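Local coordinates for thiamine-monophosphate kinase (Stenotrophomonas maltophilia, PDB 6XEP), which probably phosphorylates thiamine monophosphate with ATP, in a magnesium-dependent reaction, to give thiamine diphosphate, the active form of vitamin B1, at residues 25-30 with 90-95; 51-56 with 138-143; 75-80 with 115-120. All coordinates share one frame; numbering follows the deposited sequence. Where two conformers were deposited one is given.

Interaction 1 (25-30 with 90-95). With NA (sodium ion), chain D.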
ATOM      1  N   LEU A  25     -10.178   0.293  19.009  1.00 22.53           N
ATOM      2  CA  LEU A  25     -10.457   0.566  20.413  1.00 24.28           C
ATOM      3  C   LEU A  25      -9.956  -0.563  21.304  1.00 28.28           C
ATOM      4  O   LEU A  25      -9.584  -0.323  22.454  1.00 34.66           O
ATOM      5  CB  LEU A  25     -11.962   0.790  20.614  1.00 22.93           C
ATOM      6  CG  LEU A  25     -12.421   1.375  21.950  1.00 41.97           C
ATOM      7  CD1 LEU A  25     -11.851   2.765  22.152  1.00 30.36           C
ATOM      8  CD2 LEU A  25     -13.953   1.398  22.063  1.00 35.78           C
ATOM      9  N   GLU A  26      -9.909  -1.792  20.784  1.00 25.81           N
ATOM     10  CA  GLU A  26      -9.503  -2.951  21.568  1.00 36.83           C
ATOM     11  C   GLU A  26      -8.048  -3.346  21.337  1.00 35.18           C
ATOM     12  O   GLU A  26      -7.656  -4.460  21.697  1.00 40.63           O
ATOM     13  CB  GLU A  26     -10.416  -4.145  21.264  1.00 37.51           C
ATOM     14  CG  GLU A  26     -11.924  -3.872  21.396  1.00 37.26           C
ATOM     15  CD  GLU A  26     -12.348  -3.381  22.780  1.00 50.54           C
ATOM     16  OE1 GLU A  26     -11.625  -3.625  23.773  1.00 46.13           O
ATOM     17  OE2 GLU A  26     -13.422  -2.743  22.875  1.00 53.89           O
ATOM     18  N   ARG A  27      -7.246  -2.469  20.734  1.00 29.67           N
ATOM     19  CA  ARG A  27      -5.841  -2.738  20.429  1.00 23.39           C
ATOM     20  C   ARG A  27      -5.003  -1.703  21.165  1.00 24.81           C
ATOM     21  O   ARG A  27      -5.080  -0.511  20.852  1.00 27.47           O
ATOM     22  CB  ARG A  27      -5.599  -2.665  18.924  1.00 19.43           C
ATOM     23  CG  ARG A  27      -6.179  -3.829  18.149  1.00 23.86           C
ATOM     24  CD  ARG A  27      -5.254  -5.032  18.256  1.00 24.86           C
ATOM     25  NE  ARG A  27      -3.974  -4.757  17.619  1.00 23.57           N
ATOM     26  CZ  ARG A  27      -3.653  -5.159  16.396  1.00 20.82           C
ATOM     27  NH1 ARG A  27      -4.521  -5.859  15.665  1.00 19.43           N
ATOM     28  NH2 ARG A  27      -2.464  -4.850  15.897  1.00 17.81           N
ATOM     29  N   ASP A  28      -4.195  -2.134  22.139  1.00 23.87           N
ATOM     30  CA  ASP A  28      -3.393  -1.174  22.889  0.57 27.45           C
ATOM     31  C   ASP A  28      -2.213  -0.623  22.090  1.00 26.87           C
ATOM     32  O   ASP A  28      -1.581   0.340  22.539  1.00 30.76           O
ATOM     33  CB  ASP A  28      -2.882  -1.809  24.187  0.57 30.69           C
ATOM     34  CG  ASP A  28      -4.000  -2.142  25.159  0.57 32.76           C
ATOM     35  OD1 ASP A  28      -5.165  -1.761  24.913  0.57 30.28           O
ATOM     36  OD2 ASP A  28      -3.700  -2.793  26.182  0.57 41.48           O
ATOM     37  N   ASP A  29      -1.899  -1.202  20.927  1.00 22.83           N
ATOM     38  CA  ASP A  29      -0.793  -0.745  20.086  1.00 23.40           C
ATOM     39  C   ASP A  29      -1.241   0.224  18.997  1.00 19.88           C
ATOM     40  O   ASP A  29      -0.434   0.599  18.142  1.00 21.26           O
ATOM     41  CB  ASP A  29      -0.083  -1.938  19.433  1.00 20.68           C
ATOM     42  CG  ASP A  29      -1.029  -2.795  18.615  1.00 20.59           C
ATOM     43  OD1 ASP A  29      -2.141  -3.086  19.111  1.00 23.37           O
ATOM     44  OD2 ASP A  29      -0.661  -3.178  17.489  1.00 22.30           O
ATOM     45  N   ILE A  30      -2.506   0.629  19.000  1.00 17.53           N
ATOM     46  CA  ILE A  30      -3.053   1.513  17.978  1.00 17.63           C
ATOM     47  C   ILE A  30      -3.782   2.645  18.681  1.00 20.46           C
ATOM     48  O   ILE A  30      -4.723   2.399  19.446  1.00 23.76           O
ATOM     49  CB  ILE A  30      -4.020   0.779  17.047  1.00 17.12           C
ATOM     50  CG1 ILE A  30      -3.368  -0.484  16.473  1.00 15.06           C
ATOM     51  CG2 ILE A  30      -4.541   1.724  15.967  1.00 16.61           C
ATOM     52  CD1 ILE A  30      -4.273  -1.268  15.601  1.00 16.99           C
ATOM     53  N   PRO A  90       0.784 -11.053  11.869  1.00 17.52           N
ATOM     54  CA  PRO A  90       0.117  -9.862  11.319  1.00 15.75           C
ATOM     55  C   PRO A  90      -0.235  -8.850  12.403  1.00 17.14           C
ATOM     56  O   PRO A  90      -0.602  -9.206  13.527  1.00 17.31           O
ATOM     57  CB  PRO A  90      -1.153 -10.428  10.666  1.00 21.26           C
ATOM     58  CG  PRO A  90      -0.879 -11.869  10.440  1.00 20.47           C
ATOM     59  CD  PRO A  90       0.046 -12.289  11.555  1.00 19.21           C
ATOM     60  N   ALA A  91      -0.096  -7.572  12.050  1.00 14.58           N
ATOM     61  CA  ALA A  91      -0.325  -6.474  12.978  1.00 15.97           C
ATOM     62  C   ALA A  91      -1.312  -5.476  12.389  1.00 15.99           C
ATOM     63  O   ALA A  91      -2.415  -5.304  12.917  1.00 14.39           O
ATOM     64  CB  ALA A  91       0.997  -5.776  13.321  1.00 17.00           C
ATOM     65  N   TRP A  92      -0.921  -4.814  11.303  1.00 13.00           N
ATOM     66  CA  TRP A  92      -1.684  -3.701  10.755  1.00 11.97           C
ATOM     67  C   TRP A  92      -1.747  -3.811   9.234  1.00 11.92           C
ATOM     68  O   TRP A  92      -0.911  -4.461   8.598  1.00 14.42           O
ATOM     69  CB  TRP A  92      -1.069  -2.351  11.140  1.00 12.83           C
ATOM     70  CG  TRP A  92      -0.547  -2.268  12.536  1.00 14.01           C
ATOM     71  CD1 TRP A  92      -1.287  -2.302  13.685  1.00 17.93           C
ATOM     72  CD2 TRP A  92       0.816  -2.079  12.946  1.00 15.24           C
ATOM     73  NE1 TRP A  92      -0.470  -2.164  14.784  1.00 15.89           N
ATOM     74  CE2 TRP A  92       0.825  -2.039  14.360  1.00 18.56           C
ATOM     75  CE3 TRP A  92       2.026  -1.961  12.261  1.00 14.02           C
ATOM     76  CZ2 TRP A  92       1.996  -1.876  15.100  1.00 23.07           C
ATOM     77  CZ3 TRP A  92       3.199  -1.797  13.000  1.00 21.58           C
ATOM     78  CH2 TRP A  92       3.169  -1.765  14.406  1.00 24.75           C
ATOM     79  N   CYS A  93      -2.742  -3.155   8.638  1.00 11.33           N
ATOM     80  CA  CYS A  93      -2.754  -3.080   7.181  1.00 12.64           C
ATOM     81  C   CYS A  93      -3.393  -1.784   6.706  1.00 13.33           C
ATOM     82  O   CYS A  93      -4.103  -1.096   7.448  1.00 13.45           O
ATOM     83  CB  CYS A  93      -3.465  -4.286   6.562  1.00 15.81           C
ATOM     84  SG  CYS A  93      -5.172  -4.434   7.006  1.00 20.38           S
ATOM     85  N   THR A  94      -3.118  -1.453   5.444  1.00 14.99           N
ATOM     86  CA  THR A  94      -3.777  -0.342   4.767  1.00 12.18           C
ATOM     87  C   THR A  94      -4.503  -0.882   3.549  1.00 13.75           C
ATOM     88  O   THR A  94      -4.182  -1.949   3.027  1.00 16.26           O
ATOM     89  CB  THR A  94      -2.799   0.743   4.317  1.00 16.70           C
ATOM     90  OG1 THR A  94      -1.847   0.174   3.419  1.00 19.94           O
ATOM     91  CG2 THR A  94      -2.086   1.384   5.530  1.00 16.87           C
ATOM     92  N   LEU A  95      -5.503  -0.132   3.111  1.00 13.20           N
ATOM     93  CA  LEU A  95      -6.325  -0.537   1.978  1.00 14.54           C
ATOM     94  C   LEU A  95      -6.501   0.667   1.078  1.00 18.80           C
ATOM     95  O   LEU A  95      -7.007   1.694   1.528  1.00 19.80           O
ATOM     96  CB  LEU A  95      -7.682  -1.039   2.461  1.00 16.84           C
ATOM     97  CG  LEU A  95      -8.769  -1.302   1.435  1.00 27.63           C
ATOM     98  CD1 LEU A  95      -8.389  -2.482   0.559  1.00 26.24           C
ATOM     99  CD2 LEU A  95     -10.041  -1.563   2.197  1.00 29.59           C
TER
HETATM  100 NA    NA D 403      -6.375   1.518  20.731  1.00 24.65          NA
HETATM  101  O   HOH W   1      -7.846   3.765  19.927  0.52 24.65           O
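The Trp92 indole presents its edge to Asp29 OD2 and Ile30 CD1, while Ala91 CB from its own strand lies over the centre of one ring face. The Arg27 guanidinium carries Ile30 CD1 on one face, displaced toward the rim, and has the Asp29 carboxylate and Ala91 O along its edge. Arg27 to Ile30 form a type I beta turn, and Ala91 and Trp92 form a classic beta bulge opposite Met142, so an N-terminal loop docks on an irregular point of strand 89-99. Arg27 grips Asp29 side-on: NE meets OD1 at 2.9 Å and NH2 meets OD2 at 2.9 Å, both nearly straight, in the guanidinium plane and on syn lone pairs. Bends at chi2 (-80°) and chi3 (-65°) fold the arginine back over the turn to make this pairing. Arg27 NH2 also reaches across to Ala91 O at 3.0 Å, coming from above the carbonyl plane. Asp29 OD2 takes a second donor, Trp92 NE1 at 2.9 Å, which approaches from above the carboxylate plane in a more bent bond. Two donors on OD2 and one on OD1 should hold the carboxylate firmly. Beside the polar cluster, Ile30 CD1 packs against Trp92 CD1 at 3.7 Å, and Leu49 of the second subunit also packs on the indole. The turn has a further tie at its backbone: a sodium ion is bound by Arg27 O at 2.4 Å and Ile30 O at 2.3 Å, with Thr24 O and a water molecule 2.8 Å from the ion completing the ligands seen.

Interaction 2 (51-56 with 138-143)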
ATOM      1  N   VAL A  51       6.881  -6.184   5.634  1.00 14.10           N
ATOM      2  CA  VAL A  51       5.786  -5.518   4.952  1.00 12.99           C
ATOM      3  C   VAL A  51       5.579  -6.201   3.617  1.00 18.36           C
ATOM      4  O   VAL A  51       6.553  -6.482   2.903  1.00 19.60           O
ATOM      5  CB  VAL A  51       6.075  -4.020   4.749  1.00 20.69           C
ATOM      6  CG1 VAL A  51       4.902  -3.362   4.096  1.00 20.82           C
ATOM      7  CG2 VAL A  51       6.377  -3.354   6.085  1.00 25.71           C
ATOM      8  N   THR A  52       4.322  -6.471   3.285  1.00 14.11           N
ATOM      9  CA  THR A  52       3.937  -7.076   2.021  0.67 15.39           C
ATOM     10  C   THR A  52       2.916  -6.186   1.339  1.00 17.92           C
ATOM     11  O   THR A  52       2.182  -5.457   2.000  1.00 18.58           O
ATOM     12  CB  THR A  52       3.325  -8.474   2.201  0.67 19.98           C
ATOM     13  OG1 THR A  52       2.067  -8.366   2.874  0.67 19.00           O
ATOM     14  CG2 THR A  52       4.237  -9.362   3.004  0.67 17.05           C
ATOM     15  N   ALA A  53       2.861  -6.258   0.011  1.00 15.33           N
ATOM     16  CA  ALA A  53       1.890  -5.450  -0.708  1.00 18.18           C
ATOM     17  C   ALA A  53       1.488  -6.206  -1.958  1.00 24.60           C
ATOM     18  O   ALA A  53       2.339  -6.781  -2.632  1.00 24.00           O
ATOM     19  CB  ALA A  53       2.441  -4.076  -1.099  1.00 22.91           C
ATOM     20  N   ASP A  54       0.194  -6.190  -2.255  1.00 23.29           N
ATOM     21  CA  ASP A  54      -0.361  -6.887  -3.408  1.00 19.99           C
ATOM     22  C   ASP A  54      -1.511  -6.053  -3.941  1.00 21.11           C
ATOM     23  O   ASP A  54      -2.240  -5.434  -3.163  1.00 20.75           O
ATOM     24  CB  ASP A  54      -0.870  -8.284  -3.036  1.00 23.89           C
ATOM     25  CG  ASP A  54       0.240  -9.213  -2.566  1.00 34.27           C
ATOM     26  OD1 ASP A  54       0.427  -9.326  -1.332  1.00 33.11           O
ATOM     27  OD2 ASP A  54       0.931  -9.825  -3.424  1.00 31.06           O
ATOM     28  N   THR A  55      -1.668  -6.022  -5.258  1.00 14.71           N
ATOM     29  CA  THR A  55      -2.816  -5.366  -5.864  1.00 14.87           C
ATOM     30  C   THR A  55      -3.629  -6.420  -6.592  1.00 15.22           C
ATOM     31  O   THR A  55      -3.060  -7.248  -7.302  1.00 15.60           O
ATOM     32  CB  THR A  55      -2.392  -4.259  -6.832  1.00 20.11           C
ATOM     33  OG1 THR A  55      -1.759  -3.204  -6.097  1.00 22.22           O
ATOM     34  CG2 THR A  55      -3.608  -3.710  -7.571  1.00 17.93           C
ATOM     35  N   LEU A  56      -4.942  -6.407  -6.393  1.00 13.73           N
ATOM     36  CA  LEU A  56      -5.851  -7.245  -7.168  1.00 13.36           C
ATOM     37  C   LEU A  56      -6.663  -6.333  -8.068  1.00 12.91           C
ATOM     38  O   LEU A  56      -7.302  -5.388  -7.589  1.00 13.40           O
ATOM     39  CB  LEU A  56      -6.766  -8.084  -6.275  1.00 16.65           C
ATOM     40  CG  LEU A  56      -6.163  -9.401  -5.745  1.00 19.62           C
ATOM     41  CD1 LEU A  56      -4.961  -9.182  -4.852  1.00 26.04           C
ATOM     42  CD2 LEU A  56      -7.221 -10.207  -5.017  1.00 20.25           C
ATOM     43  N   SER A 138      -5.520  -2.437  -3.519  1.00 18.69           N
ATOM     44  CA  SER A 138      -4.121  -2.596  -3.147  1.00 15.65           C
ATOM     45  C   SER A 138      -4.032  -2.621  -1.630  1.00 25.66           C
ATOM     46  O   SER A 138      -4.451  -1.668  -0.967  1.00 19.51           O
ATOM     47  CB  SER A 138      -3.270  -1.462  -3.715  1.00 21.66           C
ATOM     48  OG  SER A 138      -1.891  -1.792  -3.650  1.00 23.95           O
ATOM     49  N   VAL A 139      -3.487  -3.702  -1.079  1.00 15.40           N
ATOM     50  CA  VAL A 139      -3.373  -3.847   0.364  1.00 14.73           C
ATOM     51  C   VAL A 139      -1.901  -3.941   0.727  1.00 17.59           C
ATOM     52  O   VAL A 139      -1.116  -4.617   0.054  1.00 19.59           O
ATOM     53  CB  VAL A 139      -4.141  -5.066   0.910  1.00 17.21           C
ATOM     54  CG1 VAL A 139      -3.715  -5.369   2.356  1.00 17.35           C
ATOM     55  CG2 VAL A 139      -5.608  -4.800   0.893  1.00 20.48           C
ATOM     56  N   THR A 140      -1.524  -3.219   1.767  1.00 14.09           N
ATOM     57  CA  THR A 140      -0.211  -3.337   2.364  1.00 14.46           C
ATOM     58  C   THR A 140      -0.428  -3.906   3.749  1.00 17.31           C
ATOM     59  O   THR A 140      -1.214  -3.352   4.516  1.00 17.30           O
ATOM     60  CB  THR A 140       0.490  -1.982   2.436  1.00 17.17           C
ATOM     61  OG1 THR A 140       0.611  -1.455   1.116  1.00 19.11           O
ATOM     62  CG2 THR A 140       1.887  -2.125   2.999  1.00 17.24           C
ATOM     63  N   ALA A 141       0.243  -5.012   4.058  1.00 14.65           N
ATOM     64  CA  ALA A 141       0.101  -5.649   5.356  1.00 15.62           C
ATOM     65  C   ALA A 141       1.442  -5.650   6.076  1.00 16.96           C
ATOM     66  O   ALA A 141       2.483  -5.953   5.485  1.00 16.34           O
ATOM     67  CB  ALA A 141      -0.431  -7.065   5.220  1.00 18.20           C
ATOM     68  N   MET A 142       1.410  -5.303   7.354  1.00 14.90           N
ATOM     69  CA  MET A 142       2.601  -5.211   8.190  0.52 14.60           C
ATOM     70  C   MET A 142       2.526  -6.286   9.261  1.00 20.17           C
ATOM     71  O   MET A 142       1.527  -6.372   9.975  1.00 16.69           O
ATOM     72  CB  MET A 142       2.711  -3.835   8.855  0.52 17.65           C
ATOM     73  CG  MET A 142       3.176  -2.710   7.946  0.52 17.85           C
ATOM     74  SD  MET A 142       2.138  -1.244   8.116  0.52 28.89           S
ATOM     75  CE  MET A 142       0.652  -1.880   7.373  0.52 17.83           C
ATOM     76  N   GLY A 143       3.582  -7.104   9.364  1.00 17.77           N
ATOM     77  CA  GLY A 143       3.675  -8.133  10.375  1.00 16.77           C
ATOM     78  C   GLY A 143       4.955  -7.936  11.176  1.00 14.43           C
ATOM     79  O   GLY A 143       5.810  -7.128  10.817  1.00 17.65           O
TER
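This is an antiparallel strand pairing inside the four-stranded mixed sheet of the N-terminal, PurM-like domain, joining strand 48-57, outermost in the sheet within this chain, to strand 136-145. The axes of the two segments come within 4.6 Å, with 164° between their directions. Thr52 with Ala141 and Asp54 with Val139 are the hydrogen-bonded pairs: Thr52 N to Ala141 O and Ala141 N to Thr52 O are both 2.9 Å, and Asp54 N and O bond Val139 O and N likewise. Between them, the non-hydrogen-bonded pair Ala53 and Thr140 brings Ala53 CA to 3.2 Å from Val139 O, a CA-H...O contact. At one end Thr55 OG1 and Ser138 OG share a hydrogen bond of 2.8 Å. Ser138 swings OG opposite its own amide nitrogen (chi1 -165°), toward the threonine hydroxyl. Further along the same face, Val51 CG1 is pressed to 3.4 Å from Thr140 CG2, tighter than usual for methyl groups. The Thr140 hydroxyl finds its partner across the dimer, bonding its counterpart, Thr140 of the second subunit, and Thr55 N donates to the carboxylate of Asp129 of that subunit. Thr52, Asp54, Val139 and Ala141 instead point to the face covered by helix 68-85, where Asn79 bonds Thr52 OG1. Asp54 lies there with its carboxylate close to that of Asp82, and both are predicted magnesium ligands. One sheet face at a subunit interface and acidic residues on the other side, near the predicted metal site, fit the dimeric PurM-like N-terminal domain of this kinase family.

Interaction 3 (75-80 with 115-120)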
ATOM      1  N   THR A  75      -8.560 -10.223  -1.258  1.00 11.52           N
ATOM      2  CA  THR A  75      -7.535  -9.176  -1.287  1.00 12.78           C
ATOM      3  C   THR A  75      -6.658  -9.245  -0.037  1.00 14.89           C
ATOM      4  O   THR A  75      -5.424  -9.208  -0.121  1.00 15.74           O
ATOM      5  CB  THR A  75      -8.203  -7.799  -1.435  1.00 15.52           C
ATOM      6  OG1 THR A  75      -8.880  -7.748  -2.695  1.00 17.04           O
ATOM      7  CG2 THR A  75      -7.160  -6.707  -1.453  1.00 19.23           C
ATOM      8  N   LEU A  76      -7.275  -9.414   1.130  1.00 13.94           N
ATOM      9  CA  LEU A  76      -6.485  -9.550   2.350  1.00 13.03           C
ATOM     10  C   LEU A  76      -5.796 -10.914   2.429  1.00 12.30           C
ATOM     11  O   LEU A  76      -4.662 -11.008   2.909  1.00 13.17           O
ATOM     12  CB  LEU A  76      -7.371  -9.333   3.573  1.00 13.27           C
ATOM     13  CG  LEU A  76      -6.729  -9.507   4.948  1.00 15.33           C
ATOM     14  CD1 LEU A  76      -5.559  -8.520   5.149  1.00 12.01           C
ATOM     15  CD2 LEU A  76      -7.799  -9.305   6.023  1.00 15.89           C
ATOM     16  N   ALA A  77      -6.467 -11.981   1.988  1.00 10.97           N
ATOM     17  CA  ALA A  77      -5.898 -13.319   2.106  1.00 12.64           C
ATOM     18  C   ALA A  77      -4.553 -13.436   1.389  1.00 12.85           C
ATOM     19  O   ALA A  77      -3.653 -14.136   1.865  1.00 13.79           O
ATOM     20  CB  ALA A  77      -6.877 -14.356   1.552  1.00 10.32           C
ATOM     21  N   VAL A  78      -4.408 -12.788   0.232  1.00 13.20           N
ATOM     22  CA  VAL A  78      -3.134 -12.838  -0.487  1.00 15.77           C
ATOM     23  C   VAL A  78      -2.004 -12.315   0.396  1.00 13.75           C
ATOM     24  O   VAL A  78      -0.930 -12.917   0.492  1.00 14.34           O
ATOM     25  CB  VAL A  78      -3.232 -12.050  -1.806  1.00 16.15           C
ATOM     26  CG1 VAL A  78      -1.880 -12.051  -2.492  1.00 17.50           C
ATOM     27  CG2 VAL A  78      -4.279 -12.685  -2.694  1.00 15.57           C
ATOM     28  N   ASN A  79      -2.237 -11.186   1.062  1.00 13.65           N
ATOM     29  CA  ASN A  79      -1.200 -10.584   1.895  1.00 14.35           C
ATOM     30  C   ASN A  79      -0.920 -11.414   3.135  1.00 17.33           C
ATOM     31  O   ASN A  79       0.235 -11.539   3.567  1.00 14.17           O
ATOM     32  CB  ASN A  79      -1.628  -9.178   2.292  1.00 13.32           C
ATOM     33  CG  ASN A  79      -1.522  -8.219   1.155  1.00 21.86           C
ATOM     34  OD1 ASN A  79      -2.437  -8.097   0.340  1.00 24.09           O
ATOM     35  ND2 ASN A  79      -0.384  -7.545   1.060  1.00 24.39           N
ATOM     36  N   LEU A  80      -1.973 -11.943   3.757  1.00 12.23           N
ATOM     37  CA  LEU A  80      -1.773 -12.767   4.934  1.00 12.02           C
ATOM     38  C   LEU A  80      -1.016 -14.038   4.585  1.00 13.88           C
ATOM     39  O   LEU A  80      -0.230 -14.532   5.397  1.00 14.57           O
ATOM     40  CB  LEU A  80      -3.117 -13.101   5.571  1.00 13.24           C
ATOM     41  CG  LEU A  80      -3.832 -11.938   6.246  1.00 13.96           C
ATOM     42  CD1 LEU A  80      -5.183 -12.394   6.815  1.00 14.87           C
ATOM     43  CD2 LEU A  80      -2.944 -11.328   7.351  1.00 15.57           C
ATOM     44  N   PHE A 115     -13.199  -7.742   6.912  1.00 12.69           N
ATOM     45  CA  PHE A 115     -13.166  -7.890   8.359  1.00 13.92           C
ATOM     46  C   PHE A 115     -13.436  -9.318   8.781  1.00 14.54           C
ATOM     47  O   PHE A 115     -12.921  -9.751   9.814  1.00 15.64           O
ATOM     48  CB  PHE A 115     -14.183  -6.961   9.035  1.00 14.32           C
ATOM     49  CG  PHE A 115     -13.855  -5.504   8.893  1.00 15.86           C
ATOM     50  CD1 PHE A 115     -12.638  -5.004   9.346  1.00 16.72           C
ATOM     51  CD2 PHE A 115     -14.758  -4.633   8.290  1.00 15.74           C
ATOM     52  CE1 PHE A 115     -12.335  -3.647   9.221  1.00 17.09           C
ATOM     53  CE2 PHE A 115     -14.469  -3.274   8.170  1.00 18.99           C
ATOM     54  CZ  PHE A 115     -13.250  -2.784   8.632  1.00 17.88           C
ATOM     55  N   ALA A 116     -14.239 -10.067   8.019  1.00 14.11           N
ATOM     56  CA  ALA A 116     -14.443 -11.465   8.386  1.00 16.77           C
ATOM     57  C   ALA A 116     -13.111 -12.188   8.490  1.00 15.48           C
ATOM     58  O   ALA A 116     -12.872 -12.930   9.447  1.00 16.95           O
ATOM     59  CB  ALA A 116     -15.355 -12.175   7.383  1.00 16.53           C
ATOM     60  N   LEU A 117     -12.221 -11.969   7.519  1.00 16.18           N
ATOM     61  CA  LEU A 117     -10.900 -12.596   7.564  1.00 15.50           C
ATOM     62  C   LEU A 117      -9.948 -11.863   8.509  1.00 13.12           C
ATOM     63  O   LEU A 117      -9.223 -12.502   9.274  1.00 14.67           O
ATOM     64  CB  LEU A 117     -10.312 -12.659   6.155  1.00 11.34           C
ATOM     65  CG  LEU A 117      -8.912 -13.247   6.061  1.00 12.58           C
ATOM     66  CD1 LEU A 117      -8.883 -14.677   6.564  1.00 16.88           C
ATOM     67  CD2 LEU A 117      -8.429 -13.157   4.604  1.00 13.11           C
ATOM     68  N   ALA A 118      -9.947 -10.527   8.475  1.00 15.82           N
ATOM     69  CA  ALA A 118      -9.025  -9.757   9.304  1.00 14.95           C
ATOM     70  C   ALA A 118      -9.203 -10.066  10.782  1.00 17.94           C
ATOM     71  O   ALA A 118      -8.213 -10.196  11.514  1.00 16.69           O
ATOM     72  CB  ALA A 118      -9.225  -8.259   9.063  1.00 14.59           C
ATOM     73  N   ASP A 119     -10.457 -10.166  11.246  1.00 16.40           N
ATOM     74  CA  ASP A 119     -10.717 -10.440  12.655  1.00 18.33           C
ATOM     75  C   ASP A 119     -10.145 -11.780  13.092  1.00 20.98           C
ATOM     76  O   ASP A 119      -9.741 -11.933  14.249  1.00 21.53           O
ATOM     77  CB  ASP A 119     -12.225 -10.415  12.940  1.00 16.08           C
ATOM     78  CG  ASP A 119     -12.815  -9.027  12.787  1.00 21.64           C
ATOM     79  OD1 ASP A 119     -12.029  -8.078  12.549  1.00 21.72           O
ATOM     80  OD2 ASP A 119     -14.055  -8.888  12.906  1.00 21.64           O
ATOM     81  N   GLN A 120     -10.139 -12.766  12.202  1.00 19.13           N
ATOM     82  CA  GLN A 120      -9.624 -14.080  12.568  1.00 19.97           C
ATOM     83  C   GLN A 120      -8.134 -14.065  12.860  1.00 23.21           C
ATOM     84  O   GLN A 120      -7.635 -14.980  13.520  1.00 23.77           O
ATOM     85  CB  GLN A 120      -9.885 -15.076  11.444  1.00 29.03           C
ATOM     86  CG  GLN A 120     -11.312 -15.518  11.316  1.00 30.04           C
ATOM     87  CD  GLN A 120     -11.501 -16.421  10.115  1.00 36.64           C
ATOM     88  OE1 GLN A 120     -10.672 -17.291   9.850  1.00 35.81           O
ATOM     89  NE2 GLN A 120     -12.581 -16.210   9.375  1.00 34.02           N
TER
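Leu117 and Leu80 meet tip to tip, while Leu76 lies aslant to Leu117, and these three leucines carry the contact between helices 68-85 and 104-120. With CG opposite the backbone nitrogen (chi1 178°), Leu117 reaches out from its helix toward the other. Its CD2 methyl settles over the backbone of the facing helix, 3.5 Å from Ala77 N and 3.6 Å from Ala77 CB. On one flank Leu76 CG lies 4.0 Å from Leu117 CD2, and on another Leu80 CD1 closes on Leu117 CG at 3.9 Å. Trp73, one turn before Leu76 and Ala77, also touches Leu117, so Trp73, Leu76, Ala77 and Leu80 surround it in the spacing of a knobs-into-holes socket. Leu76 answers in the other direction: its CD2 reaches the opposing helix, 3.5 Å from Ala118 CB and equally close to Ala118 N. The small side chains of Ala77 and Ala118 let the leucine ends come right up to the main chain. No hydrogen bond crosses, and the five residues that touch are buried, which makes this an apolar seam. The segment axes pass 9.7 Å apart and diverge by 29°, both helices running in broadly the same direction. Beyond the seam, Thr75 touches Leu137 and Val139 of the neighbouring sheet, whereas Asp119 forms a salt bridge with Arg23. Two helices packed side by side as one layer against a mixed sheet, with helix 104-120 linking the parallel neighbours 89-99 and 124-132 in a beta-alpha-beta crossover, make up the two-layer alpha/beta architecture of the PurM-like N-terminal domain.

Overall arrangement
All three interactions build the same N-terminal region, their centres lying about 14 Å (1 and 2), about 13 Å (1 and 3) and about 11 Å (2 and 3) apart. Along the chain the segments come in the order 25-30, 51-56, 75-80, 90-95, 115-120 and 138-143: interaction 3 is nested within the loop closed by interaction 2, while interaction 1 crosses both. Interactions 1 and 2 share a sheet, since strands 89-99 and 136-145 are neighbours in it, and both touch the second subunit. Interaction 3 joins helices 68-85 and 104-120, which pack on the sheet face that carries Thr52 and Asp54, and touches interaction 1 through Leu80 and Pro90. These predicted magnesium ligands thus sit where sheet and helix layer meet.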